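Ctr9 protein (Myceliophthora thermophila, PDB 6AF0) probably binds RNA polymerase II complexes and, as Ctr9 proteins do, serves as a tetratricopeptide-repeat scaffold of the Paf1 transcription elongation complex. Local coordinates at residues N266-L271 with L309-A314; N328-A333 with Y351-K356; A346-Y351 with D375-A380. All coordinates share one frame; numbering follows the deposited sequence.

Contact 1: N266-L271 with L309-A314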
ATOM      1  N   ASN A 266     -27.810  23.169 -24.743  1.00 58.89           N
ATOM      2  CA  ASN A 266     -28.220  23.064 -23.354  1.00 61.49           C
ATOM      3  C   ASN A 266     -27.385  22.012 -22.578  1.00 59.95           C
ATOM      4  O   ASN A 266     -26.831  22.300 -21.512  1.00 62.12           O
ATOM      5  CB  ASN A 266     -29.717  22.751 -23.276  1.00 60.44           C
ATOM      6  CG  ASN A 266     -30.604  23.953 -23.597  1.00 58.63           C
ATOM      7  OD1 ASN A 266     -31.369  23.926 -24.564  1.00 61.55           O
ATOM      8  ND2 ASN A 266     -30.539  24.996 -22.768  1.00 53.91           N
ATOM      9  N   ILE A 267     -27.286  20.809 -23.125  1.00 55.41           N
ATOM     10  CA  ILE A 267     -26.528  19.750 -22.478  1.00 61.75           C
ATOM     11  C   ILE A 267     -25.100  20.193 -22.241  1.00 59.24           C
ATOM     12  O   ILE A 267     -24.575  20.084 -21.119  1.00 61.29           O
ATOM     13  CB  ILE A 267     -26.508  18.454 -23.312  1.00 70.21           C
ATOM     14  CG1 ILE A 267     -27.902  17.893 -23.458  1.00 83.65           C
ATOM     15  CG2 ILE A 267     -25.714  17.374 -22.603  1.00 75.24           C
ATOM     16  CD1 ILE A 267     -28.582  17.646 -22.121  1.00 95.49           C
ATOM     17  N   LEU A 268     -24.489  20.695 -23.304  1.00 50.34           N
ATOM     18  CA  LEU A 268     -23.095  21.049 -23.274  1.00 50.25           C
ATOM     19  C   LEU A 268     -22.817  22.092 -22.187  1.00 50.41           C
ATOM     20  O   LEU A 268     -21.808  22.009 -21.496  1.00 55.49           O
ATOM     21  CB  LEU A 268     -22.670  21.545 -24.653  1.00 51.96           C
ATOM     22  CG  LEU A 268     -22.709  20.500 -25.759  1.00 50.61           C
ATOM     23  CD1 LEU A 268     -22.388  21.107 -27.121  1.00 57.23           C
ATOM     24  CD2 LEU A 268     -21.717  19.413 -25.430  1.00 47.26           C
ATOM     25  N   LEU A 269     -23.738  23.040 -22.024  1.00 50.88           N
ATOM     26  CA  LEU A 269     -23.641  24.062 -20.989  1.00 52.20           C
ATOM     27  C   LEU A 269     -23.805  23.459 -19.608  1.00 54.98           C
ATOM     28  O   LEU A 269     -23.003  23.743 -18.720  1.00 60.69           O
ATOM     29  CB  LEU A 269     -24.682  25.146 -21.208  1.00 54.50           C
ATOM     30  CG  LEU A 269     -24.456  26.510 -20.551  1.00 52.98           C
ATOM     31  CD1 LEU A 269     -23.086  27.097 -20.830  1.00 52.62           C
ATOM     32  CD2 LEU A 269     -25.521  27.427 -21.113  1.00 58.04           C
ATOM     33  N   GLY A 270     -24.815  22.612 -19.425  1.00 56.75           N
ATOM     34  CA  GLY A 270     -24.905  21.786 -18.209  1.00 60.41           C
ATOM     35  C   GLY A 270     -23.625  20.995 -17.910  1.00 60.67           C
ATOM     36  O   GLY A 270     -23.257  20.787 -16.754  1.00 64.59           O
ATOM     37  N   LEU A 271     -22.923  20.560 -18.946  1.00 56.43           N
ATOM     38  CA  LEU A 271     -21.699  19.809 -18.709  1.00 60.64           C
ATOM     39  C   LEU A 271     -20.591  20.735 -18.275  1.00 57.91           C
ATOM     40  O   LEU A 271     -19.664  20.330 -17.557  1.00 62.89           O
ATOM     41  CB  LEU A 271     -21.282  18.988 -19.933  1.00 58.41           C
ATOM     42  CG  LEU A 271     -22.278  17.911 -20.342  1.00 55.57           C
ATOM     43  CD1 LEU A 271     -21.735  17.267 -21.593  1.00 58.37           C
ATOM     44  CD2 LEU A 271     -22.537  16.875 -19.252  1.00 54.71           C
ATOM     45  N   LEU A 309     -32.427  11.645 -26.455  1.00 76.98           N
ATOM     46  CA  LEU A 309     -31.110  12.215 -26.768  1.00 71.01           C
ATOM     47  C   LEU A 309     -30.095  11.640 -25.796  1.00 66.84           C
ATOM     48  O   LEU A 309     -30.127  11.949 -24.608  1.00 71.97           O
ATOM     49  CB  LEU A 309     -31.134  13.741 -26.684  1.00 74.92           C
ATOM     50  CG  LEU A 309     -29.879  14.477 -27.153  1.00 76.46           C
ATOM     51  CD1 LEU A 309     -29.516  14.101 -28.573  1.00 76.35           C
ATOM     52  CD2 LEU A 309     -30.085  15.983 -27.040  1.00 81.58           C
ATOM     53  N   PRO A 310     -29.199  10.788 -26.295  1.00 64.18           N
ATOM     54  CA  PRO A 310     -28.324   9.950 -25.472  1.00 67.61           C
ATOM     55  C   PRO A 310     -27.531  10.673 -24.389  1.00 67.29           C
ATOM     56  O   PRO A 310     -27.655  10.344 -23.209  1.00 77.04           O
ATOM     57  CB  PRO A 310     -27.388   9.311 -26.504  1.00 70.21           C
ATOM     58  CG  PRO A 310     -28.221   9.236 -27.749  1.00 67.76           C
ATOM     59  CD  PRO A 310     -29.063  10.478 -27.729  1.00 67.37           C
ATOM     60  N   LEU A 311     -26.727  11.649 -24.773  1.00 62.46           N
ATOM     61  CA  LEU A 311     -25.915  12.390 -23.800  1.00 58.13           C
ATOM     62  C   LEU A 311     -26.778  12.938 -22.676  1.00 55.96           C
ATOM     63  O   LEU A 311     -26.450  12.823 -21.518  1.00 55.25           O
ATOM     64  CB  LEU A 311     -25.179  13.545 -24.481  1.00 56.07           C
ATOM     65  CG  LEU A 311     -24.019  14.201 -23.742  1.00 57.18           C
ATOM     66  CD1 LEU A 311     -22.892  13.196 -23.527  1.00 56.77           C
ATOM     67  CD2 LEU A 311     -23.521  15.412 -24.537  1.00 58.83           C
ATOM     68  N   THR A 312     -27.887  13.551 -23.030  1.00 62.82           N
ATOM     69  CA  THR A 312     -28.804  14.056 -22.027  1.00 69.13           C
ATOM     70  C   THR A 312     -29.243  12.931 -21.111  1.00 65.09           C
ATOM     71  O   THR A 312     -29.187  13.045 -19.881  1.00 65.03           O
ATOM     72  CB  THR A 312     -30.025  14.679 -22.707  1.00 74.60           C
ATOM     73  OG1 THR A 312     -29.566  15.596 -23.714  1.00 71.27           O
ATOM     74  CG2 THR A 312     -30.942  15.381 -21.679  1.00 73.27           C
ATOM     75  N   CYS A 313     -29.671  11.839 -21.735  1.00 65.30           N
ATOM     76  CA  CYS A 313     -30.163  10.676 -21.014  1.00 65.79           C
ATOM     77  C   CYS A 313     -29.133  10.190 -19.989  1.00 59.33           C
ATOM     78  O   CYS A 313     -29.426  10.041 -18.815  1.00 66.44           O
ATOM     79  CB  CYS A 313     -30.560   9.584 -22.004  1.00 67.67           C
ATOM     80  SG  CYS A 313     -32.081   9.968 -22.930  1.00 77.66           S
ATOM     81  N   ALA A 314     -27.909   9.999 -20.428  1.00 53.69           N
ATOM     82  CA  ALA A 314     -26.855   9.577 -19.523  1.00 57.54           C
ATOM     83  C   ALA A 314     -26.622  10.575 -18.378  1.00 59.00           C
ATOM     84  O   ALA A 314     -26.580  10.192 -17.216  1.00 62.93           O
ATOM     85  CB  ALA A 314     -25.569   9.338 -20.310  1.00 57.68           C
TER

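Contact 2: N328-A333 with Y351-K356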
ATOM      1  N   ASN A 328     -35.870   5.704 -12.771  1.00 93.47           N
ATOM      2  CA  ASN A 328     -35.403   6.701 -13.732  1.00 90.77           C
ATOM      3  C   ASN A 328     -34.031   6.346 -14.293  1.00 86.09           C
ATOM      4  O   ASN A 328     -33.828   6.351 -15.513  1.00 87.99           O
ATOM      5  CB  ASN A 328     -35.322   8.082 -13.067  1.00 90.79           C
ATOM      6  CG  ASN A 328     -36.619   8.484 -12.390  1.00 86.77           C
ATOM      7  OD1 ASN A 328     -37.374   7.636 -11.922  1.00 96.01           O
ATOM      8  ND2 ASN A 328     -36.866   9.774 -12.312  1.00 82.81           N
ATOM      9  N   VAL A 329     -33.097   6.037 -13.395  1.00 78.22           N
ATOM     10  CA  VAL A 329     -31.713   5.721 -13.793  1.00 78.87           C
ATOM     11  C   VAL A 329     -31.677   4.632 -14.867  1.00 84.54           C
ATOM     12  O   VAL A 329     -31.072   4.828 -15.918  1.00 93.30           O
ATOM     13  CB  VAL A 329     -30.829   5.291 -12.602  1.00 75.29           C
ATOM     14  CG1 VAL A 329     -29.455   4.902 -13.081  1.00 72.81           C
ATOM     15  CG2 VAL A 329     -30.671   6.412 -11.578  1.00 79.08           C
ATOM     16  N   ASP A 330     -32.331   3.502 -14.608  1.00 85.39           N
ATOM     17  CA  ASP A 330     -32.453   2.419 -15.610  1.00 87.20           C
ATOM     18  C   ASP A 330     -32.993   2.884 -16.966  1.00 82.88           C
ATOM     19  O   ASP A 330     -32.375   2.657 -18.004  1.00 81.20           O
ATOM     20  CB  ASP A 330     -33.360   1.287 -15.105  1.00 85.94           C
ATOM     21  CG  ASP A 330     -32.604   0.210 -14.371  1.00 81.73           C
ATOM     22  OD1 ASP A 330     -31.399   0.364 -14.094  1.00 84.38           O
ATOM     23  OD2 ASP A 330     -33.229  -0.815 -14.068  1.00 92.61           O
ATOM     24  N   ALA A 331     -34.157   3.515 -16.946  1.00 83.94           N
ATOM     25  CA  ALA A 331     -34.839   3.879 -18.177  1.00 84.64           C
ATOM     26  C   ALA A 331     -33.906   4.730 -19.009  1.00 90.02           C
ATOM     27  O   ALA A 331     -33.550   4.356 -20.137  1.00 88.27           O
ATOM     28  CB  ALA A 331     -36.119   4.632 -17.877  1.00 81.48           C
ATOM     29  N   LEU A 332     -33.483   5.849 -18.415  1.00 87.22           N
ATOM     30  CA  LEU A 332     -32.577   6.803 -19.063  1.00 85.48           C
ATOM     31  C   LEU A 332     -31.313   6.130 -19.597  1.00 84.89           C
ATOM     32  O   LEU A 332     -31.108   6.042 -20.814  1.00 83.67           O
ATOM     33  CB  LEU A 332     -32.202   7.935 -18.096  1.00 80.34           C
ATOM     34  CG  LEU A 332     -33.350   8.848 -17.680  1.00 79.46           C
ATOM     35  CD1 LEU A 332     -32.815   9.958 -16.807  1.00 82.01           C
ATOM     36  CD2 LEU A 332     -34.086   9.429 -18.878  1.00 76.75           C
ATOM     37  N   ALA A 333     -30.491   5.628 -18.680  1.00 82.00           N
ATOM     38  CA  ALA A 333     -29.222   5.022 -19.047  1.00 76.62           C
ATOM     39  C   ALA A 333     -29.421   3.985 -20.113  1.00 75.38           C
ATOM     40  O   ALA A 333     -28.618   3.902 -21.029  1.00 75.13           O
ATOM     41  CB  ALA A 333     -28.549   4.393 -17.844  1.00 75.94           C
ATOM     42  N   TYR A 351     -21.868   2.035 -16.914  1.00 69.39           N
ATOM     43  CA  TYR A 351     -21.298   2.348 -15.624  1.00 68.50           C
ATOM     44  C   TYR A 351     -22.384   2.803 -14.650  1.00 66.30           C
ATOM     45  O   TYR A 351     -22.412   2.362 -13.526  1.00 68.35           O
ATOM     46  CB  TYR A 351     -20.215   3.402 -15.750  1.00 62.70           C
ATOM     47  CG  TYR A 351     -19.615   3.732 -14.421  1.00 70.08           C
ATOM     48  CD1 TYR A 351     -18.820   2.810 -13.755  1.00 74.04           C
ATOM     49  CD2 TYR A 351     -19.855   4.954 -13.803  1.00 72.21           C
ATOM     50  CE1 TYR A 351     -18.262   3.104 -12.519  1.00 76.55           C
ATOM     51  CE2 TYR A 351     -19.284   5.262 -12.578  1.00 72.79           C
ATOM     52  CZ  TYR A 351     -18.496   4.321 -11.938  1.00 73.07           C
ATOM     53  OH  TYR A 351     -17.935   4.561 -10.719  1.00 73.52           O
ATOM     54  N   LEU A 352     -23.296   3.656 -15.091  1.00 66.87           N
ATOM     55  CA  LEU A 352     -24.406   4.086 -14.221  1.00 69.27           C
ATOM     56  C   LEU A 352     -25.291   2.933 -13.767  1.00 66.32           C
ATOM     57  O   LEU A 352     -25.623   2.835 -12.593  1.00 71.22           O
ATOM     58  CB  LEU A 352     -25.262   5.147 -14.905  1.00 70.85           C
ATOM     59  CG  LEU A 352     -24.550   6.467 -15.224  1.00 69.41           C
ATOM     60  CD1 LEU A 352     -25.439   7.358 -16.074  1.00 68.56           C
ATOM     61  CD2 LEU A 352     -24.140   7.189 -13.960  1.00 70.03           C
ATOM     62  N   LEU A 353     -25.669   2.068 -14.696  1.00 69.20           N
ATOM     63  CA  LEU A 353     -26.423   0.866 -14.365  1.00 71.18           C
ATOM     64  C   LEU A 353     -25.631  -0.029 -13.413  1.00 71.66           C
ATOM     65  O   LEU A 353     -26.175  -0.563 -12.463  1.00 79.18           O
ATOM     66  CB  LEU A 353     -26.788   0.085 -15.631  1.00 75.85           C
ATOM     67  CG  LEU A 353     -27.732   0.731 -16.647  1.00 78.81           C
ATOM     68  CD1 LEU A 353     -28.202  -0.261 -17.699  1.00 79.99           C
ATOM     69  CD2 LEU A 353     -28.934   1.326 -15.946  1.00 81.44           C
ATOM     70  N   ALA A 354     -24.345  -0.186 -13.662  1.00 69.44           N
ATOM     71  CA  ALA A 354     -23.515  -0.959 -12.759  1.00 75.61           C
ATOM     72  C   ALA A 354     -23.612  -0.405 -11.334  1.00 80.09           C
ATOM     73  O   ALA A 354     -23.872  -1.158 -10.400  1.00 93.35           O
ATOM     74  CB  ALA A 354     -22.060  -0.977 -13.224  1.00 78.05           C
ATOM     75  N   ARG A 355     -23.430   0.902 -11.170  1.00 75.75           N
ATOM     76  CA  ARG A 355     -23.461   1.506  -9.846  1.00 72.55           C
ATOM     77  C   ARG A 355     -24.835   1.412  -9.221  1.00 77.65           C
ATOM     78  O   ARG A 355     -24.958   1.433  -7.996  1.00 83.06           O
ATOM     79  CB  ARG A 355     -23.084   2.971  -9.881  1.00 70.41           C
ATOM     80  CG  ARG A 355     -21.685   3.248 -10.349  1.00 69.80           C
ATOM     81  CD  ARG A 355     -21.307   4.668  -9.978  1.00 77.37           C
ATOM     82  NE  ARG A 355     -20.273   4.702  -8.956  1.00 75.18           N
ATOM     83  CZ  ARG A 355     -20.377   5.294  -7.771  1.00 80.52           C
ATOM     84  NH1 ARG A 355     -21.472   5.958  -7.417  1.00 84.73           N
ATOM     85  NH2 ARG A 355     -19.353   5.235  -6.933  1.00 89.55           N
ATOM     86  N   LYS A 356     -25.876   1.361 -10.038  1.00 73.82           N
ATOM     87  CA  LYS A 356     -27.198   1.167  -9.467  1.00 86.21           C
ATOM     88  C   LYS A 356     -27.343  -0.256  -8.906  1.00 87.29           C
ATOM     89  O   LYS A 356     -27.637  -0.443  -7.737  1.00 96.42           O
ATOM     90  CB  LYS A 356     -28.305   1.450 -10.472  1.00 83.56           C
ATOM     91  CG  LYS A 356     -29.646   0.942  -9.968  1.00 92.97           C
ATOM     92  CD  LYS A 356     -30.735   1.035 -11.012  1.00100.13           C
ATOM     93  CE  LYS A 356     -31.502  -0.269 -11.104  1.00107.00           C
ATOM     94  NZ  LYS A 356     -30.703  -1.179 -11.972  1.00118.14           N
TER

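Contact 3: A346-Y351 with D375-A380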
ATOM      1  N   ALA A 346     -21.991   4.951 -24.310  1.00 71.62           N
ATOM      2  CA  ALA A 346     -22.367   3.583 -23.971  1.00 71.83           C
ATOM      3  C   ALA A 346     -21.679   3.152 -22.688  1.00 70.12           C
ATOM      4  O   ALA A 346     -22.339   2.616 -21.772  1.00 76.87           O
ATOM      5  CB  ALA A 346     -22.043   2.629 -25.102  1.00 66.73           C
ATOM      6  N   SER A 347     -20.382   3.431 -22.591  1.00 56.78           N
ATOM      7  CA  SER A 347     -19.651   3.038 -21.387  1.00 61.85           C
ATOM      8  C   SER A 347     -20.172   3.749 -20.135  1.00 60.35           C
ATOM      9  O   SER A 347     -20.184   3.175 -19.058  1.00 63.82           O
ATOM     10  CB  SER A 347     -18.170   3.314 -21.522  1.00 62.35           C
ATOM     11  OG  SER A 347     -17.904   4.599 -21.015  1.00 75.66           O
ATOM     12  N   ASP A 348     -20.583   5.005 -20.285  1.00 64.14           N
ATOM     13  CA  ASP A 348     -21.079   5.812 -19.158  1.00 61.05           C
ATOM     14  C   ASP A 348     -22.418   5.290 -18.703  1.00 60.63           C
ATOM     15  O   ASP A 348     -22.692   5.192 -17.501  1.00 65.93           O
ATOM     16  CB  ASP A 348     -21.208   7.281 -19.548  1.00 59.78           C
ATOM     17  CG  ASP A 348     -19.873   7.994 -19.627  1.00 62.62           C
ATOM     18  OD1 ASP A 348     -18.819   7.368 -19.413  1.00 77.73           O
ATOM     19  OD2 ASP A 348     -19.867   9.204 -19.915  1.00 65.57           O
ATOM     20  N   GLY A 349     -23.242   4.920 -19.665  1.00 62.34           N
ATOM     21  CA  GLY A 349     -24.531   4.294 -19.363  1.00 68.74           C
ATOM     22  C   GLY A 349     -24.391   2.982 -18.614  1.00 67.40           C
ATOM     23  O   GLY A 349     -25.096   2.757 -17.634  1.00 65.74           O
ATOM     24  N   TRP A 350     -23.480   2.122 -19.074  1.00 66.62           N
ATOM     25  CA  TRP A 350     -23.280   0.818 -18.434  1.00 70.58           C
ATOM     26  C   TRP A 350     -22.754   1.064 -17.034  1.00 69.44           C
ATOM     27  O   TRP A 350     -23.162   0.421 -16.073  1.00 76.32           O
ATOM     28  CB  TRP A 350     -22.329  -0.116 -19.222  1.00 71.27           C
ATOM     29  CG  TRP A 350     -22.923  -0.720 -20.472  1.00 74.58           C
ATOM     30  CD1 TRP A 350     -22.439  -0.591 -21.743  1.00 82.12           C
ATOM     31  CD2 TRP A 350     -24.107  -1.519 -20.579  1.00 75.82           C
ATOM     32  NE1 TRP A 350     -23.244  -1.258 -22.639  1.00 79.24           N
ATOM     33  CE2 TRP A 350     -24.279  -1.834 -21.956  1.00 79.18           C
ATOM     34  CE3 TRP A 350     -25.048  -1.995 -19.657  1.00 80.88           C
ATOM     35  CZ2 TRP A 350     -25.355  -2.618 -22.433  1.00 79.09           C
ATOM     36  CZ3 TRP A 350     -26.141  -2.779 -20.136  1.00 80.60           C
ATOM     37  CH2 TRP A 350     -26.273  -3.074 -21.513  1.00 81.25           C
ATOM     38  N   TYR A 351     -21.868   2.035 -16.914  1.00 69.39           N
ATOM     39  CA  TYR A 351     -21.298   2.348 -15.624  1.00 68.50           C
ATOM     40  C   TYR A 351     -22.384   2.803 -14.650  1.00 66.30           C
ATOM     41  O   TYR A 351     -22.412   2.362 -13.526  1.00 68.35           O
ATOM     42  CB  TYR A 351     -20.215   3.402 -15.750  1.00 62.70           C
ATOM     43  CG  TYR A 351     -19.615   3.732 -14.421  1.00 70.08           C
ATOM     44  CD1 TYR A 351     -18.820   2.810 -13.755  1.00 74.04           C
ATOM     45  CD2 TYR A 351     -19.855   4.954 -13.803  1.00 72.21           C
ATOM     46  CE1 TYR A 351     -18.262   3.104 -12.519  1.00 76.55           C
ATOM     47  CE2 TYR A 351     -19.284   5.262 -12.578  1.00 72.79           C
ATOM     48  CZ  TYR A 351     -18.496   4.321 -11.938  1.00 73.07           C
ATOM     49  OH  TYR A 351     -17.935   4.561 -10.719  1.00 73.52           O
ATOM     50  N   ASP A 375     -15.346  -2.606 -21.481  1.00 86.64           N
ATOM     51  CA  ASP A 375     -15.171  -3.037 -22.871  1.00 92.91           C
ATOM     52  C   ASP A 375     -15.624  -1.958 -23.872  1.00 90.83           C
ATOM     53  O   ASP A 375     -14.943  -1.727 -24.867  1.00 91.08           O
ATOM     54  CB  ASP A 375     -15.899  -4.368 -23.142  1.00 96.33           C
ATOM     55  CG  ASP A 375     -15.361  -5.533 -22.301  1.00 98.84           C
ATOM     56  OD1 ASP A 375     -14.251  -5.435 -21.712  1.00 88.67           O
ATOM     57  OD2 ASP A 375     -16.088  -6.550 -22.220  1.00103.40           O
ATOM     58  N   ALA A 376     -16.739  -1.277 -23.592  1.00 90.03           N
ATOM     59  CA  ALA A 376     -17.285  -0.241 -24.502  1.00 77.35           C
ATOM     60  C   ALA A 376     -16.232   0.785 -24.869  1.00 77.57           C
ATOM     61  O   ALA A 376     -16.186   1.255 -26.008  1.00 91.80           O
ATOM     62  CB  ALA A 376     -18.497   0.447 -23.905  1.00 72.15           C
ATOM     63  N   ARG A 377     -15.375   1.113 -23.909  1.00 73.84           N
ATOM     64  CA  ARG A 377     -14.237   1.994 -24.164  1.00 78.32           C
ATOM     65  C   ARG A 377     -13.006   1.217 -24.593  1.00 88.07           C
ATOM     66  O   ARG A 377     -11.880   1.760 -24.583  1.00 92.87           O
ATOM     67  CB  ARG A 377     -13.891   2.795 -22.923  1.00 77.91           C
ATOM     68  CG  ARG A 377     -14.789   3.985 -22.694  1.00 77.43           C
ATOM     69  CD  ARG A 377     -14.580   4.545 -21.296  1.00 80.54           C
ATOM     70  NE  ARG A 377     -15.632   5.496 -20.925  1.00 78.01           N
ATOM     71  CZ  ARG A 377     -15.580   6.797 -21.141  1.00 73.33           C
ATOM     72  NH1 ARG A 377     -14.512   7.330 -21.722  1.00 86.02           N
ATOM     73  NH2 ARG A 377     -16.598   7.563 -20.781  1.00 67.76           N
ATOM     74  N   GLY A 378     -13.209  -0.054 -24.950  1.00 92.17           N
ATOM     75  CA  GLY A 378     -12.133  -0.910 -25.466  1.00 96.92           C
ATOM     76  C   GLY A 378     -11.703  -2.003 -24.513  1.00 92.74           C
ATOM     77  O   GLY A 378     -10.910  -2.859 -24.868  1.00103.36           O
ATOM     78  N   GLY A 379     -12.193  -1.964 -23.285  1.00 96.13           N
ATOM     79  CA  GLY A 379     -11.830  -2.989 -22.329  1.00 93.73           C
ATOM     80  C   GLY A 379     -10.350  -2.910 -22.048  1.00 91.66           C
ATOM     81  O   GLY A 379      -9.692  -1.941 -22.403  1.00 88.25           O
ATOM     82  N   ALA A 380      -9.820  -3.985 -21.489  1.00 96.39           N
ATOM     83  CA  ALA A 380      -8.526  -3.958 -20.836  1.00 96.27           C
ATOM     84  C   ALA A 380      -7.460  -3.380 -21.733  1.00102.97           C
ATOM     85  O   ALA A 380      -7.487  -3.589 -22.951  1.00111.88           O
ATOM     86  CB  ALA A 380      -8.142  -5.352 -20.411  1.00 95.44           C
TER

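Contact 1: N266-L271 with L309-A314
Leu311 pushes its CD2 methyl into a shallow hollow formed by Ile267, Leu268 and Leu271, three side chains from little more than one turn of helix 263-279. The packing belongs to the alpha-alpha superhelix of the tetratricopeptide-repeat part of Ctr9, where helix 263-279 meets the first turn of helix 310-322 with helix 285-305 between them in sequence. The two segment axes come within 10.2 Å at an interaxial angle of 39°. CG of Leu311 stands anti to the backbone N (chi1 -164°), which carries the branch towards helix 263-279. Ile267 and Leu311 run past each other in opposite directions, and CG2 of Ile267 lies 3.5 Å from CD2 of Leu311. Leu271 instead meets Leu311 tip to tip, its CD1 being 3.9 Å from that same CD2. Apolar side chains of another protein's chain pack on Leu268 and Leu311, so the hollow also faces a partner chain. Next along the helix from Leu311, Thr312 has its OG1 hydrogen-bonded to OG of Ser302 on helix 285-305. On the remaining wall of the hollow, CD2 of Leu268 stays 4.5 Å from CD2 of Leu311.

Contact 2: N328-A333 with Y351-K356
Lys356 sets out with CG anti to its backbone N (chi1 167°), then bends at its third and fourth torsions, and this folding brings NZ across the end of Asp330. The two side chains meet at about a right angle. NZ donates to OD1 of Asp330 in a salt bridge of 2.7 Å, approaching on the syn side but 23° out of the carboxylate plane, with OD2 of Asp330 farther from NZ at 3.3 Å. The amine is also hydrogen-bonded to a residue bordering the segments, which gives it a second hold. These charges lie along the seam of a helical hairpin: helices 326-338 and 343-360 follow each other in the superhelix and pack nearly antiparallel, their segment axes 159° apart and 9.6 Å distant. Beside the salt bridge the seam is mostly apolar. The end of Leu353 comes nearer the other helix than its first bond would suggest: its CD2 rests 3.6 Å from CB of Ala333 and packs 4.1 Å from the backbone O of Val329. CB of Leu352 lies 4.5 Å from CB of Ala333, a looser touch. Val329 flanks the lysine stem, with its CG1 4.5 Å from CB of Lys356. Phe320 of helix 310-322 packs on Val329, and Tyr369 of helix 363-376 on Leu353.

Contact 3: A346-Y351 with D375-A380
Ser347 and Ala376 bring their CA atoms to 5.1 Å where the C-terminal end of helix 363-376 passes the N-terminal part of helix 343-360, and a Schellman motif with Gly378 at C-prime (phi 109°) turns the chain away beyond. The tight approach rests on small side chains: CB of Ser347 is 3.7 Å from CB of Ala376, and CB of Ala346 lies 4.3 Å from that same methyl. Arg377 then reaches back over Ser347, its chain extended from CG to NE and its CG 3.6 Å from CB of the serine. NE of Arg377 lies at OG of Ser347, modelled too close for the bond to be relied on, while NH2 of Arg377 forms a salt bridge with OD1 of Asp348 at 2.6 Å. OD1 is met on the syn side, almost within the guanidinium plane, although the carboxylate plane itself is turned 29° from it. The Asp348 salt bridge probably orients the arginine head, with OG of Ser347 also at the guanidinium edge. That OG is hydrogen-bonded with O of Ala344 as well. In the superhelix, Trp350 extends the junction along helix 363-376 through a cation-pi contact with Arg372 and an inclined meeting with the ring of Tyr369, while Tyr384, in the loop leading to helix 385-396, packs on Asp348 and Arg377.

From the N terminus, contact 1 is met first: it closes a loop of 37 residues that holds helix 285-305, tying helix 263-279 to helix 310-322. It is complete before contact 2 opens on the following helix, 326-338. Contact 2 closes a shorter loop onto helix 343-360, but contact 3 begins before that closure, so the two loops cross; they share Tyr351, and Ala333 touches Gly349 between them. Contact 3 carries the connection on to the end of helix 363-376. Contacts 1 and 2 also touch, through Ala314 and Leu352. Together the three join successive helices into one continuous stack of the superhelix.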